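PDB 6KR5: cysteine synthase 3 from Entamoeba histolytica, which catalyses the pyridoxal-phosphate-dependent replacement of the acetoxy group of O-acetylserine by sulfide, the last step of cysteine synthesis. Local coordinates for residues G22-V27 with K47-N52; M279-A284 with I305-G310. One frame throughout, in Å; residues are numbered along the deposited sequence.

Interaction 1: G22-V27 with K47-N52; sequences GGTPLV and KLECFN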
ATOM      1  N   GLY B  22      -0.386  -2.795 -11.669  1.00 19.05           N
ATOM      2  CA  GLY B  22      -0.789  -1.749 -12.583  1.00 21.34           C
ATOM      3  C   GLY B  22      -2.237  -1.312 -12.418  1.00 19.69           C
ATOM      4  O   GLY B  22      -2.890  -1.502 -11.375  1.00 22.71           O
ATOM      5  N   GLY B  23      -2.737  -0.689 -13.480  1.00 20.49           N
ATOM      6  CA  GLY B  23      -4.053  -0.062 -13.414  1.00 21.13           C
ATOM      7  C   GLY B  23      -4.211   0.858 -12.226  1.00 23.99           C
ATOM      8  O   GLY B  23      -5.241   0.821 -11.543  1.00 23.50           O
ATOM      9  N   THR B  24      -3.194   1.675 -11.952  1.00 19.89           N
ATOM     10  CA  THR B  24      -3.168   2.505 -10.749  1.00 18.70           C
ATOM     11  C   THR B  24      -3.958   3.799 -10.929  1.00 19.91           C
ATOM     12  O   THR B  24      -4.160   4.267 -12.051  1.00 19.80           O
ATOM     13  CB  THR B  24      -1.727   2.839 -10.385  1.00 18.53           C
ATOM     14  OG1 THR B  24      -1.103   3.495 -11.489  1.00 18.92           O
ATOM     15  CG2 THR B  24      -0.951   1.561 -10.034  1.00 20.09           C
ATOM     16  N   PRO B  25      -4.423   4.397  -9.831  1.00 19.30           N
ATOM     17  CA  PRO B  25      -5.316   5.555  -9.950  1.00 19.36           C
ATOM     18  C   PRO B  25      -4.582   6.813 -10.360  1.00 20.45           C
ATOM     19  O   PRO B  25      -3.415   7.018 -10.020  1.00 20.06           O
ATOM     20  CB  PRO B  25      -5.885   5.716  -8.536  1.00 20.46           C
ATOM     21  CG  PRO B  25      -5.458   4.517  -7.772  1.00 25.27           C
ATOM     22  CD  PRO B  25      -4.236   3.991  -8.433  1.00 21.25           C
ATOM     23  N   LEU B  26      -5.302   7.669 -11.082  1.00 19.38           N
ATOM     24  CA  LEU B  26      -4.858   9.010 -11.444  1.00 19.38           C
ATOM     25  C   LEU B  26      -5.765   9.998 -10.713  1.00 22.46           C
ATOM     26  O   LEU B  26      -6.987   9.971 -10.906  1.00 21.69           O
ATOM     27  CB  LEU B  26      -4.921   9.204 -12.957  1.00 21.61           C
ATOM     28  CG  LEU B  26      -4.333  10.482 -13.537  1.00 20.81           C
ATOM     29  CD1 LEU B  26      -2.873  10.640 -13.171  1.00 23.38           C
ATOM     30  CD2 LEU B  26      -4.491  10.455 -15.049  1.00 21.95           C
ATOM     31  N   VAL B  27      -5.176  10.840  -9.857  1.00 19.34           N
ATOM     32  CA  VAL B  27      -5.903  11.628  -8.859  1.00 19.62           C
ATOM     33  C   VAL B  27      -5.560  13.108  -9.001  1.00 19.25           C
ATOM     34  O   VAL B  27      -4.394  13.475  -9.179  1.00 19.96           O
ATOM     35  CB  VAL B  27      -5.578  11.136  -7.431  1.00 20.73           C
ATOM     36  CG1 VAL B  27      -6.378  11.914  -6.370  1.00 19.24           C
ATOM     37  CG2 VAL B  27      -5.835   9.633  -7.321  1.00 19.82           C
ATOM     38  N   LYS B  47      -0.220  10.109 -10.511  1.00 19.69           N
ATOM     39  CA  LYS B  47      -0.437   8.689 -10.760  1.00 19.24           C
ATOM     40  C   LYS B  47       0.200   7.909  -9.619  1.00 20.20           C
ATOM     41  O   LYS B  47       1.412   7.993  -9.411  1.00 20.03           O
ATOM     42  CB  LYS B  47       0.153   8.259 -12.102  1.00 20.70           C
ATOM     43  CG  LYS B  47      -0.215   6.818 -12.448  1.00 23.13           C
ATOM     44  CD  LYS B  47      -0.078   6.518 -13.918  1.00 23.36           C
ATOM     45  CE  LYS B  47      -0.485   5.077 -14.219  1.00 23.83           C
ATOM     46  NZ  LYS B  47      -1.933   4.751 -14.012  1.00 21.40           N
ATOM     47  N   LEU B  48      -0.622   7.168  -8.873  1.00 20.73           N
ATOM     48  CA  LEU B  48      -0.213   6.623  -7.576  1.00 20.11           C
ATOM     49  C   LEU B  48       0.271   5.187  -7.739  1.00 19.07           C
ATOM     50  O   LEU B  48      -0.497   4.229  -7.592  1.00 19.50           O
ATOM     51  CB  LEU B  48      -1.364   6.722  -6.587  1.00 20.44           C
ATOM     52  CG  LEU B  48      -1.917   8.136  -6.521  1.00 20.49           C
ATOM     53  CD1 LEU B  48      -3.031   8.176  -5.496  1.00 20.43           C
ATOM     54  CD2 LEU B  48      -0.837   9.089  -6.126  1.00 20.64           C
ATOM     55  N   GLU B  49       1.578   5.038  -7.984  1.00 19.05           N
ATOM     56  CA  GLU B  49       2.143   3.704  -8.122  1.00 18.59           C
ATOM     57  C   GLU B  49       2.210   2.978  -6.788  1.00 19.04           C
ATOM     58  O   GLU B  49       2.506   1.777  -6.755  1.00 19.77           O
ATOM     59  CB  GLU B  49       3.513   3.798  -8.798  1.00 18.66           C
ATOM     60  CG  GLU B  49       3.378   4.276 -10.246  1.00 18.68           C
ATOM     61  CD  GLU B  49       2.595   3.277 -11.092  1.00 19.75           C
ATOM     62  OE1 GLU B  49       3.029   2.106 -11.121  1.00 20.24           O
ATOM     63  OE2 GLU B  49       1.574   3.654 -11.717  1.00 20.20           O
ATOM     64  N   CYS B  50       1.907   3.663  -5.689  1.00 20.12           N
ATOM     65  CA  CYS B  50       1.753   2.987  -4.413  0.66 20.36           C
ATOM     66  C   CYS B  50       0.587   2.005  -4.411  1.00 19.88           C
ATOM     67  O   CYS B  50       0.504   1.160  -3.508  1.00 19.70           O
ATOM     68  CB  CYS B  50       1.558   4.030  -3.324  0.66 20.78           C
ATOM     69  SG  CYS B  50       1.409   3.328  -1.701  0.66 28.02           S
ATOM     70  N   PHE B  51      -0.312   2.088  -5.396  1.00 19.68           N
ATOM     71  CA  PHE B  51      -1.444   1.171  -5.449  1.00 21.46           C
ATOM     72  C   PHE B  51      -1.082  -0.202  -6.003  1.00 21.50           C
ATOM     73  O   PHE B  51      -1.930  -1.100  -5.983  1.00 22.74           O
ATOM     74  CB  PHE B  51      -2.585   1.790  -6.260  1.00 19.07           C
ATOM     75  CG  PHE B  51      -3.489   2.668  -5.441  1.00 20.54           C
ATOM     76  CD1 PHE B  51      -3.066   3.913  -5.040  1.00 20.94           C
ATOM     77  CD2 PHE B  51      -4.756   2.246  -5.091  1.00 25.73           C
ATOM     78  CE1 PHE B  51      -3.902   4.729  -4.285  1.00 22.66           C
ATOM     79  CE2 PHE B  51      -5.583   3.056  -4.335  1.00 23.32           C
ATOM     80  CZ  PHE B  51      -5.153   4.294  -3.945  1.00 24.39           C
ATOM     81  N   ASN B  52       0.142  -0.400  -6.494  1.00 18.76           N
ATOM     82  CA  ASN B  52       0.582  -1.747  -6.831  1.00 19.13           C
ATOM     83  C   ASN B  52       0.595  -2.625  -5.576  1.00 19.58           C
ATOM     84  O   ASN B  52       0.692  -2.116  -4.452  1.00 20.39           O
ATOM     85  CB  ASN B  52       1.964  -1.688  -7.473  1.00 18.01           C
ATOM     86  CG  ASN B  52       1.905  -1.211  -8.912  1.00 19.36           C
ATOM     87  OD1 ASN B  52       1.386  -1.911  -9.781  1.00 22.79           O
ATOM     88  ND2 ASN B  52       2.410  -0.008  -9.167  1.00 20.46           N
TER
HETATM   89  O   HOH W   1      -3.956  -1.077  -8.106  1.00 40.02           O
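Thr24, in the loop leading into strand 26-28, meets Lys47 near the end of strand 43-48 and Glu49 in the following 3-10 turn, where the two strands pair antiparallel in the mixed sheet of this fold-type II PLP enzyme. Both charged side chains cross the threonine at about a right angle. Thr24 OG1 sits between its backbone N and carbonyl carbon (chi1 57°), accepting from Lys47 NZ at 2.9 Å and donating to Glu49 OE2 at 2.7 Å, from above the carboxylate plane. Lys47 is extended until a bend at chi4, and its NZ also forms a salt bridge with Glu175; Glu49 OE1 has another in Arg60, so the buried charges are paired. Next along, Pro25 lies over one face of the Phe51 ring, its CG 3.4 Å from the centroid in a CH-pi contact, while Leu48 N donates to Pro25 O. Val27 CG2 meets Leu48 CD1 at 3.6 Å, and Leu26 and Val27 extend the sheet into the second subunit. Asn52 ND2 binds Glu49 O and OE1, which fixes the amide's rotation and turns its other end toward Gly22, whose N donates to Asn52 OD1 at 2.7 Å.

Interaction 2: M279-A284 with I305-G310; sequences MSSGAA and ILPDCG. With PLP (pyridoxal-5'-phosphate), chain D.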
ATOM      1  N   MET B 279       9.718   9.948  -1.169  1.00 19.65           N
ATOM      2  CA  MET B 279      10.630  11.081  -1.347  1.00 19.97           C
ATOM      3  C   MET B 279      10.721  11.510  -2.808  1.00 18.56           C
ATOM      4  O   MET B 279      10.693  12.712  -3.119  1.00 18.57           O
ATOM      5  CB  MET B 279      12.024  10.728  -0.822  1.00 20.62           C
ATOM      6  CG  MET B 279      12.060  10.462   0.663  1.00 19.49           C
ATOM      7  SD  MET B 279      13.766  10.061   1.083  1.00 22.57           S
ATOM      8  CE  MET B 279      13.693  10.211   2.874  1.00 25.58           C
ATOM      9  N   SER B 280      10.892  10.538  -3.726  1.00 17.59           N
ATOM     10  CA  SER B 280      10.981  10.886  -5.144  1.00 16.13           C
ATOM     11  C   SER B 280       9.669  11.467  -5.654  1.00 17.14           C
ATOM     12  O   SER B 280       9.666  12.269  -6.597  1.00 18.91           O
ATOM     13  CB  SER B 280      11.389   9.654  -5.963  1.00 18.36           C
ATOM     14  OG  SER B 280      10.373   8.659  -5.918  1.00 18.13           O
ATOM     15  N   SER B 281       8.551  11.082  -5.025  1.00 18.56           N
ATOM     16  CA  SER B 281       7.256  11.663  -5.358  1.00 18.07           C
ATOM     17  C   SER B 281       7.207  13.140  -4.990  1.00 19.64           C
ATOM     18  O   SER B 281       6.632  13.952  -5.725  1.00 19.74           O
ATOM     19  CB  SER B 281       6.157  10.901  -4.625  1.00 18.77           C
ATOM     20  OG  SER B 281       6.032   9.573  -5.099  1.00 19.80           O
ATOM     21  N   GLY B 282       7.790  13.496  -3.846  1.00 18.46           N
ATOM     22  CA  GLY B 282       7.918  14.901  -3.498  1.00 18.93           C
ATOM     23  C   GLY B 282       8.721  15.672  -4.527  1.00 20.42           C
ATOM     24  O   GLY B 282       8.361  16.797  -4.895  1.00 20.34           O
ATOM     25  N   ALA B 283       9.812  15.070  -5.021  1.00 17.43           N
ATOM     26  CA  ALA B 283      10.613  15.724  -6.050  1.00 20.22           C
ATOM     27  C   ALA B 283       9.802  15.900  -7.319  1.00 19.96           C
ATOM     28  O   ALA B 283       9.756  16.993  -7.895  1.00 20.56           O
ATOM     29  CB  ALA B 283      11.887  14.926  -6.322  1.00 18.77           C
ATOM     30  N   ALA B 284       9.139  14.825  -7.763  1.00 19.92           N
ATOM     31  CA  ALA B 284       8.328  14.897  -8.971  1.00 18.50           C
ATOM     32  C   ALA B 284       7.210  15.920  -8.829  1.00 19.20           C
ATOM     33  O   ALA B 284       6.967  16.704  -9.751  1.00 20.47           O
ATOM     34  CB  ALA B 284       7.757  13.522  -9.313  1.00 20.23           C
ATOM     35  N   ILE B 305       4.165  11.136 -12.089  1.00 17.71           N
ATOM     36  CA  ILE B 305       4.314   9.795 -11.528  1.00 18.40           C
ATOM     37  C   ILE B 305       4.736   9.911 -10.072  1.00 20.08           C
ATOM     38  O   ILE B 305       5.704  10.611  -9.753  1.00 19.34           O
ATOM     39  CB  ILE B 305       5.357   8.987 -12.318  1.00 18.93           C
ATOM     40  CG1 ILE B 305       4.997   8.916 -13.798  1.00 21.03           C
ATOM     41  CG2 ILE B 305       5.486   7.579 -11.731  1.00 19.17           C
ATOM     42  CD1 ILE B 305       3.642   8.263 -14.055  1.00 21.45           C
ATOM     43  N   LEU B 306       4.023   9.206  -9.181  1.00 19.68           N
ATOM     44  CA  LEU B 306       4.427   9.095  -7.777  1.00 16.61           C
ATOM     45  C   LEU B 306       4.894   7.663  -7.539  1.00 18.48           C
ATOM     46  O   LEU B 306       4.056   6.759  -7.406  1.00 18.95           O
ATOM     47  CB  LEU B 306       3.273   9.456  -6.832  1.00 17.10           C
ATOM     48  CG  LEU B 306       2.581  10.810  -7.069  1.00 18.03           C
ATOM     49  CD1 LEU B 306       1.798  11.210  -5.817  1.00 20.16           C
ATOM     50  CD2 LEU B 306       3.561  11.878  -7.429  1.00 20.56           C
ATOM     51  N   PRO B 307       6.207   7.398  -7.496  1.00 17.69           N
ATOM     52  CA  PRO B 307       6.674   5.995  -7.561  1.00 17.63           C
ATOM     53  C   PRO B 307       6.353   5.108  -6.362  1.00 18.36           C
ATOM     54  O   PRO B 307       6.290   3.879  -6.548  1.00 19.72           O
ATOM     55  CB  PRO B 307       8.194   6.149  -7.733  1.00 17.71           C
ATOM     56  CG  PRO B 307       8.355   7.467  -8.447  1.00 16.56           C
ATOM     57  CD  PRO B 307       7.295   8.348  -7.807  1.00 17.76           C
ATOM     58  N   ASP B 308       6.206   5.638  -5.146  1.00 18.06           N
ATOM     59  CA  ASP B 308       5.923   4.766  -3.999  1.00 19.32           C
ATOM     60  C   ASP B 308       5.349   5.596  -2.853  1.00 18.81           C
ATOM     61  O   ASP B 308       5.076   6.794  -3.003  1.00 19.43           O
ATOM     62  CB  ASP B 308       7.158   3.943  -3.574  1.00 20.84           C
ATOM     63  CG  ASP B 308       8.255   4.760  -2.883  1.00 19.27           C
ATOM     64  OD1 ASP B 308       8.149   6.005  -2.767  1.00 19.70           O
ATOM     65  OD2 ASP B 308       9.263   4.129  -2.463  1.00 18.66           O
ATOM     66  N   CYS B 309       5.188   4.954  -1.700  0.52 21.58           N
ATOM     67  CA  CYS B 309       4.457   5.495  -0.563  0.52 22.02           C
ATOM     68  C   CYS B 309       5.403   5.966   0.536  0.52 20.27           C
ATOM     69  O   CYS B 309       6.487   5.410   0.729  0.52 21.43           O
ATOM     70  CB  CYS B 309       3.512   4.433  -0.005  0.52 22.78           C
ATOM     71  SG  CYS B 309       2.552   4.980   1.415  0.52 34.10           S
ATOM     72  N   GLY B 310       4.967   6.987   1.285  1.00 20.41           N
ATOM     73  CA  GLY B 310       5.776   7.503   2.369  1.00 21.97           C
ATOM     74  C   GLY B 310       5.955   6.538   3.521  1.00 20.73           C
ATOM     75  O   GLY B 310       6.925   6.673   4.274  1.00 22.30           O
TER
HETATM   76  N1  PLP D 401      11.342   6.521  -7.046  1.00 18.00           N
HETATM   77  C2  PLP D 401      11.303   5.268  -6.498  1.00 18.83           C
HETATM   78  C2A PLP D 401      10.893   5.132  -5.064  1.00 19.55           C
HETATM   79  C3  PLP D 401      11.633   4.167  -7.268  1.00 19.99           C
HETATM   80  O3  PLP D 401      11.591   2.926  -6.698  1.00 21.62           O
HETATM   81  C4  PLP D 401      11.999   4.334  -8.596  1.00 17.41           C
HETATM   82  C4A PLP D 401      12.458   3.182  -9.416  1.00 25.85           C
HETATM   83  O4A PLP D 401      12.526   2.052  -8.915  1.00 25.38           O
HETATM   84  C5  PLP D 401      12.031   5.615  -9.145  1.00 18.77           C
HETATM   85  C6  PLP D 401      11.706   6.696  -8.357  1.00 19.71           C
HETATM   86  C5A PLP D 401      12.465   5.878 -10.569  1.00 19.70           C
HETATM   87  O4P PLP D 401      11.743   5.178 -11.544  1.00 17.81           O
HETATM   88  P   PLP D 401      12.562   4.692 -12.831  1.00 18.62           P
HETATM   89  O1P PLP D 401      13.325   5.887 -13.375  1.00 18.11           O
HETATM   90  O2P PLP D 401      13.519   3.626 -12.378  1.00 19.28           O
HETATM   91  O3P PLP D 401      11.561   4.179 -13.802  1.00 17.87           O
HETATM   92  O   HOH W   2       8.235   8.196  -4.189  1.00 19.82           O
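The cofactor pocket, at the pyridine nitrogen of pyridoxal-5'-phosphate, is where the start of helix 279-292 meets the loop leaving strand 301-306, as in O-acetylserine sulfhydrylases and related fold-type II enzymes, where a serine commonly faces the ring nitrogen. Ser280 comes at the N1 edge of the ring, Pro307 over a face. Ser280 OG, held between its backbone N and carbonyl carbon (chi1 66°), lies near the ring plane and donates to PLP N1 at 2.6 Å. A hydroxyl giving its proton to N1 is consistent with an unprotonated pyridine, a weaker electron sink than the pyridinium paired with aspartate in fold-type I enzymes. Pro307 packs over one face of the pyridine ring, CB above PLP N1 at 3.2 Å, and its CG touches Ser280 OG at 3.4 Å. Asp308 turns its carboxylate to the methyl group of the cofactor, with OD2 in contact with PLP C2A at 3.2 Å; OD2 is hydrogen-bonded to Tyr313 OH and Asn88 ND2, and Asn88 binds the cofactor as well. Behind the pocket, Ser281 packs against the strand end: OG lies 3.2 Å from Leu306 CA and equally near Pro307 CD, a close fit in which the proline nitrogen, lacking an N-H, cannot donate to it. One turn further along the helix, Ala284 CB rests on Ile305 O at 3.6 Å. The polar link between the two segments is a water hydrogen-bonded to three side chains. It donates to Ser280 OG, the hydroxyl that serves PLP N1, and to Asp308 OD1, thereby joining the nitrogen's donor to the carboxylate beside the methyl group. The same water is hydrogen-bonded to Ser281 OG, 2.8 Å away.

Interaction 1 closes before interaction 2 opens along the chain, yet their centres lie only 12 Å apart, because strands 43-48 and 301-306 are parallel neighbours in the mixed sheet. Backbone bonds join them directly, Lys47 O with Leu306 N and Glu49 N with Leu306 O, and Leu48 packs on Leu306. Beyond the strand ends, Cys50 and Cys309, each in two conformers, sit side by side and form a disulfide, though not in every conformer. Strand 26-28 pairs with a strand of the second subunit, so the sheet runs on across the interface; strand 301-306 lies on the inner side of 43-48, and its following loop meets helix 279-292 at the cofactor. Adjacent strands thus connect dimer interface and PLP pocket.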